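Local coordinates for fatty acid-binding protein homolog (Ascaris suum, PDB 6I8X) that binds fatty acids inside a beta-barrel and may sequester toxic fatty acids and their peroxidation products or help maintain the lipid layer of the eggshell, at residues A[122-125]-A[130-133]; A[30-35]-A[118-123]. One frame throughout, in Å; residues are numbered along the deposited sequence.

From the N terminus the chain lays down strand 15-23, then the helix pair 25-31 and 36-43. Residues 30-35 are the end of the first helix and the turn after it; six strands of barrel wall follow before their partner 118-123 arrives, and interaction 2 then closes a loop of 82 residues. Strand 119-127 runs straight on into interaction 1, where 122-125 pairs with 130-133 across a hairpin with four residues between the segments. The two loops neither nest nor cross: the second begins on Tyr122 and Glu123, where the first closes, and the centres of the contacts are about 16 Å apart. One ties the helical lid to the barrel; the other builds the wall itself.

Interaction 1 (A[122-125]-A[130-133]); sequences YEYR and YLVM. With EDO (1,2-ethanediol), chain H.
Met133 lies alongside Tyr124 in the beta hairpin formed by strands 119-127 and 130-137, part of the antiparallel barrel wall of this fatty acid-binding protein. The two are a non-hydrogen-bonded pair, and their side chains run in the same direction on one face of the sheet. With CG anti to the backbone N (chi1 -171°), the extended Met133 chain runs along the ring of Tyr124. Its CB faces CD1 and CE1 of Tyr124; CG makes an off-centre CH-pi contact, 4.1 Å from the ring centroid. SD forms an oblique Met-aromatic contact, and CE ends 3.3 Å from Tyr124 OH and 3.6 Å from Tyr122 CB. A slim, unbranched thioether can lie along a ring in this way; Met133 also lines the vaccenic acid pocket. Leu131 CD2 adds apolar packing at Tyr124 CD1, while the phenol OH is hydrogen-bonded to Glu108 OE1 and Lys49 NZ. The neighbouring pair, Arg125 and Val132, supplies both backbone bonds. Arg125 N donates to Val132 O at 2.9 Å; the return bond, Val132 N to Arg125 O, is 2.7 Å long and almost straight at 178°. Beside them, Tyr124 CA approaches Val132 O at 3.2 Å in a CA-H...O contact.

Interaction 2 (A[30-35]-A[118-123]); sequences KARGYG and DVETYE. With EDO (1,2-ethanediol), chain H.
Arg32 reaches across from just beyond helix 25-31 to Asp118, just before strand 119-127, and Glu120 within it, and its guanidinium carries the whole contact. NE donates to Glu120 OE1 at 2.8 Å, and NH2 adds a weak bond to the same oxygen at 3.2 Å. NH2 also gives a hydrogen to Asp118 OD1, again at 2.8 Å, on the syn side of that carboxylate. Both acids stand at the guanidinium edge, but their planes are turned well away from it, by 58° for Asp118 and 67° for Glu120, and Glu120 OE1 is met from above its carboxylate plane. A bend at chi2 (72°) helps direct the head of Arg32 to the strand. Glutamate suits the buried position: its extended chain brings the carboxylate to the arginine, and the two oxygens divide the work, OE1 for Arg32 and OE2 for Tyr28, which satisfies a buried acid. Asp118 OD2 forms a salt bridge with Lys112. Trp137 joins Arg32 through a cation-pi interaction.

The rest is looser. On the solvent side the ethanediol, probably from the crystallisation liquor, makes weak bonds to Thr121 O and Glu123 OE1. Beyond Arg32, Gly33 takes a positive phi that favours glycine and ends the helix in a Schellman motif. Tyr34 then touches the bound vaccenic acid. The arrangement is a salt-bridge network joining the helix-turn-helix lid of the FABP fold to its beta-barrel.

Interaction 1 (A[122-125]-A[130-133])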
# COMPACT_ATOMS: atom_id res chain seq x y z
N TYR A 122 3.50 5.23 2.57
CA TYR A 122 2.76 4.32 3.47
C TYR A 122 3.74 3.24 3.94
O TYR A 122 4.55 2.76 3.15
CB TYR A 122 1.55 3.66 2.80
CG TYR A 122 0.65 4.63 2.08
CD1 TYR A 122 -0.01 5.64 2.77
CD2 TYR A 122 0.50 4.58 0.70
CE1 TYR A 122 -0.85 6.54 2.11
CE2 TYR A 122 -0.30 5.51 0.02
CZ TYR A 122 -0.98 6.48 0.73
OH TYR A 122 -1.80 7.36 0.07
N GLU A 123 3.64 2.85 5.20
CA GLU A 123 4.52 1.87 5.82
C GLU A 123 3.73 0.62 6.23
O GLU A 123 2.66 0.74 6.80
CB GLU A 123 5.18 2.54 7.02
CG GLU A 123 6.08 1.67 7.87
CD GLU A 123 6.55 2.34 9.15
OE1 GLU A 123 6.76 3.58 9.14
OE2 GLU A 123 6.72 1.62 10.16
N TYR A 124 4.27 -0.58 5.92
CA TYR A 124 3.65 -1.83 6.29
C TYR A 124 4.56 -2.61 7.20
O TYR A 124 5.76 -2.73 6.94
CB TYR A 124 3.29 -2.71 5.10
CG TYR A 124 2.33 -2.10 4.11
CD1 TYR A 124 0.97 -2.37 4.19
CD2 TYR A 124 2.79 -1.39 3.00
CE1 TYR A 124 0.08 -1.94 3.20
CE2 TYR A 124 1.92 -0.94 2.02
CZ TYR A 124 0.56 -1.21 2.13
OH TYR A 124 -0.31 -0.79 1.15
N ARG A 125 3.97 -3.19 8.26
CA ARG A 125 4.70 -3.99 9.22
C ARG A 125 3.86 -5.18 9.59
O ARG A 125 2.65 -5.10 9.59
CB ARG A 125 5.02 -3.17 10.48
CG ARG A 125 6.04 -2.04 10.25
CD ARG A 125 6.42 -1.34 11.55
NE ARG A 125 7.23 -2.21 12.41
CZ ARG A 125 8.56 -2.28 12.37
NH1 ARG A 125 9.25 -1.52 11.53
NH2 ARG A 125 9.20 -3.10 13.19
N TYR A 130 -1.27 -10.06 11.78
CA TYR A 130 -1.65 -8.80 11.17
C TYR A 130 -0.57 -8.13 10.38
O TYR A 130 0.59 -8.14 10.76
CB TYR A 130 -2.18 -7.79 12.24
CG TYR A 130 -3.49 -8.22 12.85
CD1 TYR A 130 -3.51 -9.03 13.99
CD2 TYR A 130 -4.70 -7.87 12.27
CE1 TYR A 130 -4.72 -9.50 14.51
CE2 TYR A 130 -5.92 -8.29 12.81
CZ TYR A 130 -5.92 -9.12 13.93
OH TYR A 130 -7.11 -9.58 14.44
N LEU A 131 -0.99 -7.48 9.30
CA LEU A 131 -0.21 -6.56 8.50
C LEU A 131 -0.77 -5.20 8.97
O LEU A 131 -1.98 -4.98 8.94
CB LEU A 131 -0.49 -6.78 7.00
CG LEU A 131 0.27 -5.88 6.01
CD1 LEU A 131 1.77 -6.24 5.95
CD2 LEU A 131 -0.38 -5.92 4.64
N VAL A 132 0.08 -4.33 9.47
CA VAL A 132 -0.26 -3.00 9.97
C VAL A 132 0.22 -1.98 8.93
O VAL A 132 1.41 -1.94 8.61
CB VAL A 132 0.37 -2.74 11.36
CG1 VAL A 132 -0.10 -1.40 11.94
CG2 VAL A 132 0.10 -3.89 12.34
N MET A 133 -0.70 -1.18 8.41
CA MET A 133 -0.40 -0.12 7.48
C MET A 133 -0.44 1.20 8.24
O MET A 133 -1.48 1.53 8.79
CB MET A 133 -1.39 -0.09 6.32
CG MET A 133 -0.96 0.87 5.23
SD MET A 133 -2.34 1.06 4.10
CE MET A 133 -1.55 1.77 2.74
C1 EDO H . 4.25 7.42 7.83
O1 EDO H . 4.86 6.46 6.97
C2 EDO H . 3.85 6.76 9.18
O2 EDO H . 4.95 6.03 9.69

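Interaction 2 (A[30-35]-A[118-123])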
# COMPACT_ATOMS: atom_id res chain seq x y z
N LYS A 30 -9.27 13.72 7.28
CA LYS A 30 -9.58 15.13 7.48
C LYS A 30 -8.33 15.99 7.20
O LYS A 30 -8.43 16.98 6.47
CB LYS A 30 -10.10 15.37 8.90
CG LYS A 30 -11.28 16.29 8.93
CD LYS A 30 -11.93 16.33 10.28
CE LYS A 30 -12.64 17.63 10.42
NZ LYS A 30 -13.31 17.76 11.73
N ALA A 31 -7.15 15.59 7.74
CA ALA A 31 -5.88 16.31 7.53
C ALA A 31 -5.49 16.32 6.04
O ALA A 31 -4.95 17.30 5.54
CB ALA A 31 -4.77 15.68 8.38
N ARG A 32 -5.86 15.26 5.33
CA ARG A 32 -5.67 15.04 3.91
C ARG A 32 -6.68 15.85 3.04
O ARG A 32 -6.51 15.92 1.84
CB ARG A 32 -5.78 13.52 3.64
CG ARG A 32 -4.98 13.00 2.44
CD ARG A 32 -3.49 12.97 2.70
NE ARG A 32 -2.72 12.44 1.58
CZ ARG A 32 -2.31 13.14 0.52
NH1 ARG A 32 -2.66 14.42 0.39
NH2 ARG A 32 -1.59 12.57 -0.42
N GLY A 33 -7.70 16.44 3.67
CA GLY A 33 -8.66 17.29 2.97
C GLY A 33 -10.00 16.70 2.60
O GLY A 33 -10.78 17.37 1.92
N TYR A 34 -10.32 15.49 3.06
CA TYR A 34 -11.62 14.89 2.78
C TYR A 34 -12.74 15.41 3.68
O TYR A 34 -12.63 15.41 4.92
CB TYR A 34 -11.56 13.36 2.83
CG TYR A 34 -10.66 12.74 1.78
CD1 TYR A 34 -11.10 12.59 0.46
CD2 TYR A 34 -9.36 12.34 2.08
CE1 TYR A 34 -10.28 12.02 -0.52
CE2 TYR A 34 -8.54 11.75 1.12
CZ TYR A 34 -9.01 11.58 -0.18
OH TYR A 34 -8.19 11.02 -1.13
N GLY A 35 -13.83 15.84 3.04
CA GLY A 35 -15.07 16.26 3.68
C GLY A 35 -15.78 15.04 4.26
O GLY A 35 -15.37 13.89 4.03
N ASP A 118 2.44 16.51 -4.53
CA ASP A 118 1.73 15.58 -3.67
C ASP A 118 2.48 14.22 -3.58
O ASP A 118 2.29 13.34 -4.43
CB ASP A 118 0.27 15.42 -4.14
CG ASP A 118 -0.67 14.94 -3.05
OD1 ASP A 118 -0.18 14.38 -2.04
OD2 ASP A 118 -1.90 15.13 -3.20
N VAL A 119 3.36 14.10 -2.57
CA VAL A 119 4.21 12.93 -2.30
C VAL A 119 3.82 12.36 -0.94
O VAL A 119 3.83 13.08 0.06
CB VAL A 119 5.73 13.28 -2.34
CG1 VAL A 119 6.59 12.07 -1.96
CG2 VAL A 119 6.14 13.82 -3.70
N GLU A 120 3.50 11.05 -0.90
CA GLU A 120 3.13 10.38 0.34
C GLU A 120 3.64 8.94 0.41
O GLU A 120 3.45 8.17 -0.54
CB GLU A 120 1.62 10.45 0.57
CG GLU A 120 1.21 9.70 1.83
CD GLU A 120 -0.13 10.01 2.44
OE1 GLU A 120 -1.11 10.13 1.67
OE2 GLU A 120 -0.22 10.05 3.68
N THR A 121 4.24 8.57 1.56
CA THR A 121 4.73 7.23 1.86
C THR A 121 3.86 6.50 2.89
O THR A 121 3.54 7.05 3.95
CB THR A 121 6.21 7.30 2.28
OG1 THR A 121 6.95 7.97 1.25
CG2 THR A 121 6.83 5.90 2.51
N TYR A 122 3.50 5.23 2.57
CA TYR A 122 2.76 4.32 3.47
C TYR A 122 3.74 3.24 3.94
O TYR A 122 4.55 2.76 3.15
CB TYR A 122 1.55 3.66 2.80
CG TYR A 122 0.65 4.63 2.08
CD1 TYR A 122 -0.01 5.64 2.77
CD2 TYR A 122 0.50 4.58 0.70
CE1 TYR A 122 -0.85 6.54 2.11
CE2 TYR A 122 -0.30 5.51 0.02
CZ TYR A 122 -0.98 6.48 0.73
OH TYR A 122 -1.80 7.36 0.07
N GLU A 123 3.64 2.85 5.20
CA GLU A 123 4.52 1.87 5.82
C GLU A 123 3.73 0.62 6.23
O GLU A 123 2.66 0.74 6.80
CB GLU A 123 5.18 2.54 7.02
CG GLU A 123 6.08 1.67 7.87
CD GLU A 123 6.55 2.34 9.15
OE1 GLU A 123 6.76 3.58 9.14
OE2 GLU A 123 6.72 1.62 10.16
C1 EDO H . 4.25 7.42 7.83
O1 EDO H . 4.86 6.46 6.97
C2 EDO H . 3.85 6.76 9.18
O2 EDO H . 4.95 6.03 9.69